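AAR187Cp (Eremothecium gossypii, PDB 3ZIL) probably regulates the establishment of sister-chromatid cohesion as a Wapl-family partner of cohesin, this chain being its all-helical Wap1 domain. Local coordinates at residues I27-S32 with W69-Q74; H38-M43 with K81-L86; S254-V259 with E299-F304; L284-V289 with F326-A331; T186-L191 with E225-C230. All coordinates share one frame; numbering follows the deposited sequence.

Contact 1 (I27-S32 with W69-Q74)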
# COMPACT_ATOMS: atom_id res chain seq x y z
N ILE A 27 -16.21 29.78 -20.58
CA ILE A 27 -16.44 28.65 -19.69
C ILE A 27 -15.79 28.93 -18.32
O ILE A 27 -16.27 28.46 -17.27
CB ILE A 27 -15.86 27.33 -20.27
CG1 ILE A 27 -16.77 26.17 -19.92
CG2 ILE A 27 -14.45 27.07 -19.79
CD1 ILE A 27 -18.10 26.26 -20.64
N LEU A 28 -14.74 29.73 -18.32
CA LEU A 28 -14.07 30.01 -17.05
C LEU A 28 -14.74 31.19 -16.34
O LEU A 28 -14.10 32.23 -16.04
CB LEU A 28 -12.54 30.21 -17.21
CG LEU A 28 -11.75 29.06 -17.89
CD1 LEU A 28 -10.33 29.52 -18.24
CD2 LEU A 28 -11.74 27.73 -17.10
N SER A 29 -16.02 31.01 -16.01
CA SER A 29 -16.82 32.12 -15.41
C SER A 29 -16.38 32.33 -13.94
O SER A 29 -16.22 31.37 -13.21
CB SER A 29 -18.31 31.75 -15.45
OG SER A 29 -18.47 30.44 -14.92
N ASP A 30 -16.20 33.57 -13.54
CA ASP A 30 -15.96 33.98 -12.11
C ASP A 30 -16.75 33.19 -11.05
O ASP A 30 -17.97 33.40 -10.89
CB ASP A 30 -16.30 35.50 -11.99
CG ASP A 30 -15.73 36.13 -10.72
OD1 ASP A 30 -15.58 35.43 -9.67
OD2 ASP A 30 -15.46 37.34 -10.78
N ASN A 31 -16.06 32.27 -10.33
CA ASN A 31 -16.70 31.37 -9.37
C ASN A 31 -17.35 32.13 -8.21
O ASN A 31 -18.25 31.62 -7.60
CB ASN A 31 -15.68 30.32 -8.80
CG ASN A 31 -15.19 29.32 -9.88
OD1 ASN A 31 -16.00 28.76 -10.61
ND2 ASN A 31 -13.87 29.10 -9.98
N SER A 32 -16.96 33.39 -7.99
CA SER A 32 -17.52 34.17 -6.87
C SER A 32 -18.85 34.85 -7.33
O SER A 32 -19.61 35.39 -6.50
CB SER A 32 -16.51 35.21 -6.35
OG SER A 32 -16.30 36.20 -7.33
N TRP A 69 -6.36 25.86 -14.33
CA TRP A 69 -6.13 25.09 -13.11
C TRP A 69 -6.68 25.85 -11.93
O TRP A 69 -7.34 25.26 -11.10
CB TRP A 69 -4.64 24.85 -12.89
CG TRP A 69 -4.28 23.86 -11.77
CD1 TRP A 69 -4.05 24.12 -10.41
CD2 TRP A 69 -4.14 22.39 -11.92
NE1 TRP A 69 -3.78 22.95 -9.71
CE2 TRP A 69 -3.77 21.87 -10.59
CE3 TRP A 69 -4.22 21.51 -13.01
CZ2 TRP A 69 -3.51 20.53 -10.39
CZ3 TRP A 69 -3.93 20.15 -12.80
CH2 TRP A 69 -3.60 19.67 -11.52
N GLU A 70 -6.38 27.15 -11.83
CA GLU A 70 -6.85 27.91 -10.65
C GLU A 70 -8.38 28.02 -10.66
O GLU A 70 -9.02 28.02 -9.60
CB GLU A 70 -6.21 29.30 -10.56
CG GLU A 70 -4.73 29.23 -10.20
CD GLU A 70 -4.04 30.60 -10.01
OE1 GLU A 70 -4.64 31.67 -10.29
OE2 GLU A 70 -2.88 30.60 -9.56
N TRP A 71 -8.94 28.08 -11.86
CA TRP A 71 -10.39 28.05 -12.01
C TRP A 71 -10.96 26.72 -11.57
O TRP A 71 -11.87 26.71 -10.70
CB TRP A 71 -10.86 28.43 -13.46
CG TRP A 71 -12.36 28.48 -13.54
CD1 TRP A 71 -13.18 29.56 -13.26
CD2 TRP A 71 -13.28 27.37 -13.84
NE1 TRP A 71 -14.52 29.23 -13.44
CE2 TRP A 71 -14.64 27.94 -13.80
CE3 TRP A 71 -13.10 26.02 -14.23
CZ2 TRP A 71 -15.76 27.16 -14.04
CZ3 TRP A 71 -14.24 25.26 -14.47
CH2 TRP A 71 -15.55 25.81 -14.38
N CYS A 72 -10.43 25.59 -12.06
CA CYS A 72 -10.98 24.29 -11.65
C CYS A 72 -10.83 24.07 -10.14
O CYS A 72 -11.70 23.48 -9.52
CB CYS A 72 -10.34 23.08 -12.39
SG CYS A 72 -10.64 23.14 -14.21
N PHE A 73 -9.75 24.52 -9.54
CA PHE A 73 -9.45 24.07 -8.14
C PHE A 73 -9.64 25.18 -7.17
O PHE A 73 -9.17 25.10 -6.07
CB PHE A 73 -8.08 23.41 -8.00
CG PHE A 73 -7.96 22.16 -8.83
CD1 PHE A 73 -8.59 21.00 -8.42
CD2 PHE A 73 -7.31 22.17 -10.07
CE1 PHE A 73 -8.50 19.83 -9.20
CE2 PHE A 73 -7.23 21.02 -10.85
CZ PHE A 73 -7.86 19.85 -10.42
N GLN A 74 -10.37 26.21 -7.58
CA GLN A 74 -10.58 27.39 -6.69
C GLN A 74 -11.34 26.97 -5.39
O GLN A 74 -11.04 27.44 -4.29
CB GLN A 74 -11.35 28.53 -7.43
CG GLN A 74 -11.23 29.85 -6.67
CD GLN A 74 -12.10 30.97 -7.24
OE1 GLN A 74 -12.85 30.77 -8.21
NE2 GLN A 74 -11.98 32.17 -6.65
O HOH W 1 -13.05 32.46 -10.70

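Contact 2 (H38-M43 with K81-L86)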
# COMPACT_ATOMS: atom_id res chain seq x y z
N HIS A 38 -24.08 25.97 -11.63
CA HIS A 38 -23.61 26.59 -12.85
C HIS A 38 -22.14 26.31 -12.99
O HIS A 38 -21.64 25.97 -14.07
CB HIS A 38 -23.89 28.10 -12.82
CG HIS A 38 -23.48 28.83 -14.11
ND1 HIS A 38 -24.33 28.97 -15.18
CD2 HIS A 38 -22.29 29.49 -14.47
CE1 HIS A 38 -23.71 29.68 -16.16
NE2 HIS A 38 -22.47 30.00 -15.73
N ARG A 39 -21.39 26.53 -11.92
CA ARG A 39 -19.95 26.18 -11.91
C ARG A 39 -19.77 24.74 -12.35
O ARG A 39 -19.02 24.42 -13.34
CB ARG A 39 -19.35 26.42 -10.52
CG ARG A 39 -17.90 25.88 -10.34
CD ARG A 39 -17.30 26.34 -8.98
NE ARG A 39 -16.17 25.54 -8.46
CZ ARG A 39 -14.92 25.50 -8.93
NH1 ARG A 39 -14.56 26.14 -10.08
NH2 ARG A 39 -14.02 24.73 -8.29
N ARG A 40 -20.46 23.86 -11.64
CA ARG A 40 -20.41 22.42 -11.97
C ARG A 40 -20.70 22.16 -13.47
O ARG A 40 -20.07 21.28 -14.08
CB ARG A 40 -21.36 21.61 -11.12
CG ARG A 40 -21.29 20.14 -11.45
CD ARG A 40 -22.24 19.30 -10.64
NE ARG A 40 -23.68 19.28 -10.93
CZ ARG A 40 -24.29 19.65 -12.03
NH1 ARG A 40 -23.59 20.11 -13.05
NH2 ARG A 40 -25.62 19.55 -12.10
N ASN A 41 -21.67 22.90 -14.01
CA ASN A 41 -22.11 22.69 -15.38
C ASN A 41 -21.07 23.16 -16.40
O ASN A 41 -20.82 22.47 -17.41
CB ASN A 41 -23.49 23.34 -15.62
CG ASN A 41 -24.63 22.48 -15.00
OD1 ASN A 41 -24.39 21.47 -14.34
ND2 ASN A 41 -25.84 22.90 -15.18
N ASN A 42 -20.45 24.32 -16.12
CA ASN A 42 -19.36 24.76 -16.97
C ASN A 42 -18.22 23.74 -16.85
O ASN A 42 -17.57 23.45 -17.85
CB ASN A 42 -18.82 26.15 -16.57
CG ASN A 42 -19.81 27.29 -16.97
OD1 ASN A 42 -19.62 28.42 -16.63
ND2 ASN A 42 -20.82 26.96 -17.68
N MET A 43 -17.96 23.23 -15.66
CA MET A 43 -16.76 22.30 -15.51
C MET A 43 -17.06 21.02 -16.33
O MET A 43 -16.17 20.42 -17.01
CB MET A 43 -16.45 21.99 -14.02
CG MET A 43 -15.16 21.10 -13.84
SD MET A 43 -14.96 20.96 -12.01
CE MET A 43 -14.50 22.61 -11.49
N LYS A 81 -19.74 15.43 -4.84
CA LYS A 81 -19.09 14.28 -5.48
C LYS A 81 -18.89 14.45 -6.98
O LYS A 81 -17.87 14.03 -7.51
CB LYS A 81 -19.83 12.99 -5.21
CG LYS A 81 -19.91 12.59 -3.74
CD LYS A 81 -18.53 12.03 -3.36
CE LYS A 81 -18.50 11.63 -1.91
NZ LYS A 81 -17.09 11.73 -1.50
N VAL A 82 -19.85 15.10 -7.68
CA VAL A 82 -19.78 15.15 -9.12
C VAL A 82 -18.69 16.16 -9.52
O VAL A 82 -17.84 15.86 -10.35
CB VAL A 82 -21.14 15.48 -9.83
CG1 VAL A 82 -20.86 15.76 -11.32
CG2 VAL A 82 -22.13 14.34 -9.68
N THR A 83 -18.63 17.27 -8.81
CA THR A 83 -17.61 18.28 -9.06
C THR A 83 -16.23 17.68 -8.80
O THR A 83 -15.29 17.89 -9.57
CB THR A 83 -17.90 19.50 -8.20
OG1 THR A 83 -19.12 20.09 -8.66
CG2 THR A 83 -16.82 20.54 -8.29
N SER A 84 -16.12 16.95 -7.70
CA SER A 84 -14.85 16.28 -7.28
C SER A 84 -14.30 15.27 -8.31
O SER A 84 -13.09 15.21 -8.60
CB SER A 84 -15.15 15.63 -5.93
OG SER A 84 -15.15 16.65 -4.95
N LEU A 85 -15.23 14.50 -8.89
CA LEU A 85 -14.94 13.65 -10.01
C LEU A 85 -14.39 14.38 -11.25
O LEU A 85 -13.39 13.95 -11.84
CB LEU A 85 -16.15 12.85 -10.40
CG LEU A 85 -15.76 11.71 -11.39
CD1 LEU A 85 -14.79 10.68 -10.77
CD2 LEU A 85 -17.01 11.01 -11.95
N LEU A 86 -15.08 15.45 -11.66
CA LEU A 86 -14.61 16.28 -12.74
C LEU A 86 -13.22 16.83 -12.43
O LEU A 86 -12.40 16.94 -13.32
CB LEU A 86 -15.60 17.46 -12.93
CG LEU A 86 -17.05 17.09 -13.19
CD1 LEU A 86 -18.03 18.30 -13.34
CD2 LEU A 86 -17.14 16.13 -14.38

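Contact 3 (S254-V259 with E299-F304)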
# COMPACT_ATOMS: atom_id res chain seq x y z
N SER A 254 -2.06 -17.98 11.19
CA SER A 254 -2.41 -17.79 9.79
C SER A 254 -1.21 -17.84 8.89
O SER A 254 -1.22 -18.58 7.88
CB SER A 254 -3.17 -16.48 9.57
OG SER A 254 -4.32 -16.59 10.39
N LEU A 255 -0.19 -17.07 9.24
CA LEU A 255 1.01 -17.03 8.42
C LEU A 255 1.70 -18.40 8.44
O LEU A 255 2.16 -18.88 7.34
CB LEU A 255 2.01 -15.94 8.88
CG LEU A 255 1.49 -14.50 8.61
CD1 LEU A 255 2.35 -13.50 9.44
CD2 LEU A 255 1.57 -14.19 7.13
N ALA A 256 1.79 -19.03 9.64
CA ALA A 256 2.50 -20.33 9.67
C ALA A 256 1.71 -21.43 8.84
O ALA A 256 2.31 -22.35 8.26
CB ALA A 256 2.83 -20.75 11.09
N MET A 257 0.41 -21.28 8.68
CA MET A 257 -0.32 -22.33 8.00
C MET A 257 -0.18 -22.13 6.51
O MET A 257 0.13 -23.06 5.78
CB MET A 257 -1.78 -22.36 8.42
CG MET A 257 -1.95 -23.20 9.69
SD MET A 257 -3.40 -22.63 10.55
CE MET A 257 -3.85 -24.09 11.52
N SER A 258 -0.37 -20.89 6.10
CA SER A 258 0.02 -20.50 4.78
C SER A 258 1.46 -20.94 4.31
O SER A 258 1.65 -21.56 3.22
CB SER A 258 -0.17 -19.03 4.61
OG SER A 258 0.25 -18.77 3.32
N VAL A 259 2.46 -20.70 5.13
CA VAL A 259 3.79 -21.18 4.75
C VAL A 259 3.78 -22.70 4.62
O VAL A 259 4.29 -23.26 3.63
CB VAL A 259 4.85 -20.66 5.73
CG1 VAL A 259 6.19 -21.39 5.57
CG2 VAL A 259 4.99 -19.15 5.59
N GLU A 299 2.01 -22.38 18.95
CA GLU A 299 2.12 -23.81 18.54
C GLU A 299 2.21 -24.11 17.04
O GLU A 299 3.03 -24.95 16.66
CB GLU A 299 1.03 -24.67 19.21
CG GLU A 299 0.08 -25.33 18.23
CD GLU A 299 -1.03 -26.12 18.91
OE1 GLU A 299 -0.85 -26.57 20.07
OE2 GLU A 299 -2.09 -26.29 18.27
N GLU A 300 1.42 -23.49 16.17
CA GLU A 300 1.53 -23.85 14.71
C GLU A 300 2.87 -23.47 14.09
O GLU A 300 3.22 -24.02 13.06
CB GLU A 300 0.40 -23.24 13.79
CG GLU A 300 -0.94 -23.97 13.82
CD GLU A 300 -1.87 -23.36 14.87
OE1 GLU A 300 -1.40 -22.92 15.96
OE2 GLU A 300 -3.08 -23.29 14.58
N LEU A 301 3.58 -22.50 14.67
CA LEU A 301 4.85 -22.11 14.09
C LEU A 301 5.86 -23.23 14.38
O LEU A 301 6.79 -23.47 13.58
CB LEU A 301 5.30 -20.72 14.61
CG LEU A 301 6.53 -20.08 13.98
CD1 LEU A 301 6.41 -19.94 12.47
CD2 LEU A 301 6.78 -18.72 14.64
N THR A 302 5.65 -23.94 15.48
CA THR A 302 6.53 -25.05 15.82
C THR A 302 6.31 -26.25 14.88
O THR A 302 7.16 -27.14 14.81
CB THR A 302 6.39 -25.51 17.26
OG1 THR A 302 5.20 -26.28 17.38
CG2 THR A 302 6.36 -24.33 18.25
N ASN A 303 5.21 -26.28 14.14
CA ASN A 303 5.05 -27.29 13.10
C ASN A 303 5.94 -27.02 11.93
O ASN A 303 5.91 -27.79 10.96
CB ASN A 303 3.67 -27.30 12.56
CG ASN A 303 2.68 -27.78 13.55
OD1 ASN A 303 3.03 -28.50 14.49
ND2 ASN A 303 1.45 -27.36 13.39
N PHE A 304 6.67 -25.91 11.97
CA PHE A 304 7.77 -25.70 11.02
C PHE A 304 8.85 -26.78 11.34
O PHE A 304 9.73 -27.07 10.49
CB PHE A 304 8.42 -24.30 11.19
CG PHE A 304 7.75 -23.13 10.44
CD1 PHE A 304 6.45 -23.20 9.98
CD2 PHE A 304 8.47 -21.92 10.26
CE1 PHE A 304 5.87 -22.10 9.33
CE2 PHE A 304 7.91 -20.83 9.58
CZ PHE A 304 6.60 -20.92 9.12

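Contact 4 (L284-V289 with F326-A331)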
# COMPACT_ATOMS: atom_id res chain seq x y z
N LEU A 284 7.38 -11.21 7.29
CA LEU A 284 6.42 -10.71 8.31
C LEU A 284 6.52 -11.54 9.62
O LEU A 284 6.59 -10.97 10.71
CB LEU A 284 5.01 -10.60 7.75
CG LEU A 284 3.95 -10.26 8.78
CD1 LEU A 284 4.25 -8.88 9.38
CD2 LEU A 284 2.57 -10.28 8.15
N LEU A 285 6.50 -12.88 9.50
CA LEU A 285 6.87 -13.72 10.63
C LEU A 285 8.12 -13.22 11.41
O LEU A 285 8.07 -13.11 12.66
CB LEU A 285 7.05 -15.17 10.23
CG LEU A 285 5.66 -15.81 9.97
CD1 LEU A 285 5.77 -17.11 9.20
CD2 LEU A 285 4.98 -16.00 11.33
N LEU A 286 9.20 -12.98 10.69
CA LEU A 286 10.48 -12.56 11.28
C LEU A 286 10.33 -11.29 12.12
O LEU A 286 10.85 -11.21 13.26
CB LEU A 286 11.56 -12.40 10.19
CG LEU A 286 12.98 -12.03 10.74
CD1 LEU A 286 13.56 -13.18 11.54
CD2 LEU A 286 13.95 -11.69 9.58
N ASN A 287 9.62 -10.31 11.55
CA ASN A 287 9.31 -9.08 12.22
C ASN A 287 8.61 -9.37 13.55
O ASN A 287 8.93 -8.78 14.57
CB ASN A 287 8.49 -8.12 11.33
CG ASN A 287 9.34 -6.93 10.84
OD1 ASN A 287 10.59 -6.95 10.98
ND2 ASN A 287 8.69 -5.91 10.27
N ILE A 288 7.71 -10.33 13.55
CA ILE A 288 6.91 -10.57 14.79
C ILE A 288 7.72 -11.47 15.72
O ILE A 288 7.87 -11.15 16.93
CB ILE A 288 5.55 -11.27 14.45
CG1 ILE A 288 4.66 -10.35 13.57
CG2 ILE A 288 4.76 -11.69 15.71
CD1 ILE A 288 3.59 -11.11 12.81
N VAL A 289 8.25 -12.60 15.19
CA VAL A 289 8.82 -13.57 16.10
C VAL A 289 10.18 -13.21 16.72
O VAL A 289 10.47 -13.76 17.80
CB VAL A 289 8.95 -14.98 15.52
CG1 VAL A 289 7.58 -15.46 15.06
CG2 VAL A 289 10.04 -15.01 14.44
N PHE A 326 13.50 -19.25 5.99
CA PHE A 326 12.67 -20.18 6.73
C PHE A 326 13.39 -20.68 7.97
O PHE A 326 12.79 -20.84 9.03
CB PHE A 326 12.25 -21.36 5.83
CG PHE A 326 11.46 -22.41 6.55
CD1 PHE A 326 10.10 -22.31 6.62
CD2 PHE A 326 12.08 -23.47 7.19
CE1 PHE A 326 9.35 -23.25 7.31
CE2 PHE A 326 11.35 -24.39 7.93
CZ PHE A 326 9.98 -24.30 7.97
N LEU A 327 14.69 -20.98 7.82
CA LEU A 327 15.47 -21.57 8.92
C LEU A 327 15.67 -20.56 10.05
O LEU A 327 15.70 -20.90 11.22
CB LEU A 327 16.83 -22.00 8.39
CG LEU A 327 16.82 -23.21 7.45
CD1 LEU A 327 18.22 -23.59 6.95
CD2 LEU A 327 16.17 -24.42 8.07
N LEU A 328 15.91 -19.30 9.66
CA LEU A 328 16.03 -18.24 10.64
C LEU A 328 14.72 -18.12 11.43
O LEU A 328 14.76 -18.00 12.67
CB LEU A 328 16.41 -16.90 9.94
CG LEU A 328 16.40 -15.64 10.79
CD1 LEU A 328 17.27 -15.77 12.02
CD2 LEU A 328 16.83 -14.43 9.95
N VAL A 329 13.59 -18.11 10.73
CA VAL A 329 12.33 -17.90 11.41
C VAL A 329 12.12 -19.14 12.33
O VAL A 329 11.77 -18.99 13.51
CB VAL A 329 11.15 -17.69 10.44
CG1 VAL A 329 9.81 -17.93 11.15
CG2 VAL A 329 11.23 -16.30 9.74
N TYR A 330 12.39 -20.33 11.80
CA TYR A 330 12.37 -21.56 12.59
C TYR A 330 13.25 -21.52 13.89
O TYR A 330 12.81 -21.91 14.95
CB TYR A 330 12.75 -22.77 11.73
CG TYR A 330 12.74 -24.02 12.58
CD1 TYR A 330 11.55 -24.48 13.18
CD2 TYR A 330 13.91 -24.72 12.83
CE1 TYR A 330 11.55 -25.59 14.00
CE2 TYR A 330 13.92 -25.84 13.64
CZ TYR A 330 12.74 -26.26 14.22
OH TYR A 330 12.77 -27.37 15.01
N ALA A 331 14.47 -21.06 13.78
CA ALA A 331 15.39 -20.96 14.94
C ALA A 331 14.73 -20.12 16.04
O ALA A 331 14.83 -20.47 17.23
CB ALA A 331 16.69 -20.34 14.50

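Contact 5 (T186-L191 with E225-C230)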
# COMPACT_ATOMS: atom_id res chain seq x y z
N THR A 186 -2.96 0.06 -5.27
CA THR A 186 -2.84 1.45 -5.06
C THR A 186 -3.11 1.87 -3.63
O THR A 186 -2.29 2.61 -3.09
CB THR A 186 -3.74 2.25 -6.01
OG1 THR A 186 -3.44 1.88 -7.38
CG2 THR A 186 -3.45 3.71 -5.86
N ALA A 187 -4.21 1.40 -3.01
CA ALA A 187 -4.46 1.74 -1.60
C ALA A 187 -3.28 1.31 -0.74
O ALA A 187 -2.73 2.10 0.08
CB ALA A 187 -5.81 1.15 -1.10
N CYS A 188 -2.83 0.09 -0.94
CA CYS A 188 -1.73 -0.43 -0.13
C CYS A 188 -0.44 0.36 -0.31
O CYS A 188 0.31 0.59 0.66
CB CYS A 188 -1.44 -1.89 -0.49
SG CYS A 188 -2.72 -2.99 0.12
N SER A 189 -0.11 0.62 -1.57
CA SER A 189 1.07 1.45 -1.83
C SER A 189 1.00 2.83 -1.16
O SER A 189 1.93 3.22 -0.53
CB SER A 189 1.31 1.60 -3.35
OG SER A 189 2.21 2.69 -3.50
N LEU A 190 -0.12 3.56 -1.27
CA LEU A 190 -0.24 4.79 -0.55
C LEU A 190 -0.16 4.66 1.02
O LEU A 190 0.42 5.51 1.70
CB LEU A 190 -1.63 5.36 -0.90
CG LEU A 190 -1.88 5.85 -2.29
CD1 LEU A 190 -3.37 6.05 -2.48
CD2 LEU A 190 -0.98 7.10 -2.59
N LEU A 191 -0.78 3.63 1.57
CA LEU A 191 -0.67 3.30 2.97
C LEU A 191 0.83 3.12 3.34
O LEU A 191 1.34 3.76 4.26
CB LEU A 191 -1.49 2.05 3.30
CG LEU A 191 -1.75 1.72 4.82
CD1 LEU A 191 -2.87 0.63 4.86
CD2 LEU A 191 -0.47 1.30 5.57
N GLU A 225 0.26 -9.47 -1.82
CA GLU A 225 1.58 -8.86 -1.60
C GLU A 225 1.48 -7.43 -1.03
O GLU A 225 2.29 -7.05 -0.16
CB GLU A 225 2.42 -8.82 -2.89
CG GLU A 225 2.79 -10.19 -3.36
CD GLU A 225 3.66 -10.11 -4.62
OE1 GLU A 225 4.13 -9.00 -4.99
OE2 GLU A 225 3.90 -11.17 -5.24
N GLY A 226 0.55 -6.62 -1.56
CA GLY A 226 0.36 -5.23 -1.05
C GLY A 226 0.11 -5.17 0.46
O GLY A 226 0.78 -4.39 1.24
N VAL A 227 -0.80 -6.04 0.92
CA VAL A 227 -1.15 -6.05 2.32
C VAL A 227 0.01 -6.52 3.17
O VAL A 227 0.32 -5.93 4.22
CB VAL A 227 -2.39 -6.99 2.57
CG1 VAL A 227 -2.55 -7.06 4.09
CG2 VAL A 227 -3.68 -6.39 1.90
N LEU A 228 0.72 -7.55 2.70
CA LEU A 228 1.85 -8.04 3.47
C LEU A 228 2.92 -6.95 3.61
O LEU A 228 3.52 -6.87 4.67
CB LEU A 228 2.49 -9.31 2.82
CG LEU A 228 1.59 -10.59 2.96
CD1 LEU A 228 1.97 -11.63 1.89
CD2 LEU A 228 1.62 -11.18 4.33
N LYS A 229 3.22 -6.20 2.52
CA LYS A 229 4.20 -5.15 2.66
C LYS A 229 3.76 -4.09 3.64
O LYS A 229 4.60 -3.61 4.41
CB LYS A 229 4.52 -4.48 1.31
CG LYS A 229 5.25 -5.46 0.37
CD LYS A 229 5.32 -4.83 -1.04
CE LYS A 229 5.66 -5.87 -2.11
NZ LYS A 229 6.49 -5.30 -3.21
N CYS A 230 2.46 -3.72 3.63
CA CYS A 230 2.06 -2.81 4.69
C CYS A 230 2.33 -3.42 6.07
O CYS A 230 2.86 -2.71 6.96
CB CYS A 230 0.59 -2.42 4.58
SG CYS A 230 0.29 -1.56 2.99

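Contact 1 (I27-S32 with W69-Q74)
The indole of Trp71 is clasped between Leu28 and Asn31, and this is the tight half of the contact. Leu28 CA lies 3.8 Å from the centroid of the five-membered ring, a CH-pi contact over the face, while Leu28 CD2 reaches Trp71 CE3 at 3.6 Å. Over the opposite face comes the Asn31 amide, its plane 34° from the ring. At the edge, Trp71 NE1 donates to Ser29 O (2.7 Å, 161°); the oxygen lies in the ring plane, although the N-H comes from above the carbonyl plane. With CG anti to the backbone N (chi1 -176°), the indole reaches across to the loop. A leucine in its place would probably leave Ser29 O without this donor and open a gap between Leu28 and Asn31. The solvent side has polar bonds instead of close packing: Asn31 ND2 donates to OE1 of exposed Gln74 (2.6 Å) and, by a longer, bent bond, to Trp71 O (3.2 Å), while a water bridges Gln74 OE1 to Asn31 N. Helix 36-52 adjoins both segments: Arg39 makes a cation-pi contact with Trp71, Asn42 bonds Ser29 OG, and Cys72 packs on Leu46 there and on Ile90 of helix 81-93.

Contact 2 (H38-M43 with K81-L86)
Thr83 OG1 lies against three methylenes of Arg40, 3.5 Å from CG with CB and CD only slightly farther off, so that the aliphatic part of the arginine runs past the hydroxyl and crosses the threonine at a slant. No hydrogen bond links the two segments, and the interface depends on van der Waals contact. Farther along the arginine, CD meets Val82 CG1 at 3.9 Å. Beyond it the placing of the guanidinium is uncertain, and so is its weak hydrogen bond to Ala126 O in a loop outside the two segments. One turn on, Leu86 fits between Arg40 and Met43: its CD1 methyl approaches Arg40 O at 3.7 Å, and its CB lies 3.7 Å from Met43 SD. Met43 leaves its backbone extended and then turns at chi3 (-69°), which carries CE over one face of the Arg39 guanidinium on its own helix, while SD also approaches Thr83 O at 3.9 Å. Helix 129-141 flanks the pair, with Leu138 on Leu86 and Tyr135 on Val82. The axes of the short segments pass 10.0 Å apart at 32°, running in the same direction with helix 54-72 intervening in the chain. Such near-parallel pairing of alternate helices is characteristic of an alpha-solenoid, consistent with the HEAT-like helical repeats of Wapl-family domains.

Contact 3 (S254-V259 with E299-F304)
An extended Met257 and a folded Glu300 meet because the glutamate chain turns at chi2 (92°), bringing OE2 to 3.3 Å from Met257 CE. The two side chains slant across one another at the exposed edge of this pairing, which joins helix 248-261 to the short helical turn 299-302 in the alpha-helical solenoid of the Wap1 domain. Met257 CE also rests on Glu300 CG at 3.7 Å, so the methyl lies along the side of the acid as well as beside its carboxylate, whose OE1 has a long, weak ion pair with Arg253. An alanine in place of Glu300 would probably leave the Met257 methyl without its neighbour and Arg253 without this distant charge.

Farther in, the contact is apolar. Ala256 is the point of closest backbone approach, with its CA 5.3 Å from Leu301 CA; its small CB fits against Leu301 CD1 at 3.9 Å and Phe304 CE1 at 3.8 Å. The ring of Phe304 stacks with Phe326 of helix 321-336, and Leu301 CD1 lies off-centre over one of its faces. Val259 approaches the far end of the same ring at about a right angle, its CG1 methyl 3.6 Å from Phe304 CZ. In the plane of the ring, at its edge, Ala256 O stands 3.7 Å from Phe304 CE1.

Contact 4 (L284-V289 with F326-A331)
Val329 packs its two methyls on Leu285, Leu286 and Val289, and these contacts form one group. The two leucines are met at their CB methylenes, Leu285 CB by Val329 CG1 at 4.0 Å and Leu286 CB by Val329 CG2 at 3.9 Å; Val289 is met methyl to methyl and more loosely, its CG2 4.4 Å from Val329 CG1. The second group is leucine on leucine. Leu286 and Leu328 both hold CG opposite the backbone N (chi1 -177° and 172°) and meet at about a right angle, with Leu286 CD1 3.8 Å from Leu328 CG. No hydrogen bond crosses this wholly buried interface. To one flank, Asn287 bonds Arg370, Asn236 and Thr235. The segment axes run in the same direction, 9.7 Å apart and 24° from parallel. Helix 365-375 closes one side, through Ile367 and Ile371 on Leu328; Leu255 of helix 248-261 packs on Leu285, and Phe304 at the start of helix 304-313 packs on Val329.

Contact 5 (T186-L191 with E225-C230)
Sulfur against backbone is the first kind of contact. Cys188 SG sits 3.6 Å from Gly226 C, its thiol placed over the bare backbone where the facing helix has no side chain. The CA atoms of Cys188 and Gly226 are 5.3 Å apart, the nearest such pair of the two segments. A CB on the glycine would come about 3.0 Å from Cys188 CB, too close for unbonded carbons, which is consistent with the glycine allowing this close approach. In the other direction, Cys230 SG approaches Cys188 O at 3.2 Å. With its sulfur opposite the carbonyl carbon (chi1 -61°), Cys230 reaches across to the turn formed by Cys188 and Leu191.

The segment axes run 8.7 Å apart and only 15° from parallel, a close side-by-side pairing of helices with helix 201-215 between them in the chain, as is usual in alpha-solenoids built of stacked helices; it lies near the middle of the elongated Wap1 domain.

Apolar contacts complete the interface. Leu191 CD2 rests on Cys230 SG at 3.9 Å, and Val227 CG2 on Cys188 SG at 4.0 Å. The two sulfurs, Cys188 SG and Cys230 SG, are 4.4 Å apart, well beyond disulfide length. Helix 168-178 lies alongside, with Val169 and Leu172 on Leu191 and Ile176 on Cys188; Leu228, on the far side of the second helix, packs on Leu277 and Gln281 of helix 272-289.

The five contacts fall into three regions of the elongated domain. Contacts 1 and 2, about 11 Å apart by their centres, lie toward the N-terminal end and touch: helix 36-52 carries the arginine and asparagine that bond the residues of contact 1. Contact 1, the most polar of the set, is only partly buried; the other four are buried, and contact 2 has no hydrogen bond across it. Contacts 3 and 4 pair up likewise on the opposite side of the chain's centre; contact 4 is wholly apolar, while contact 3 has one glutamate at its exposed edge. Contact 5, near the centre, relies on sulfurs and a glycine, and its Leu228 touches Leu255 and Leu284 of contacts 3 and 4.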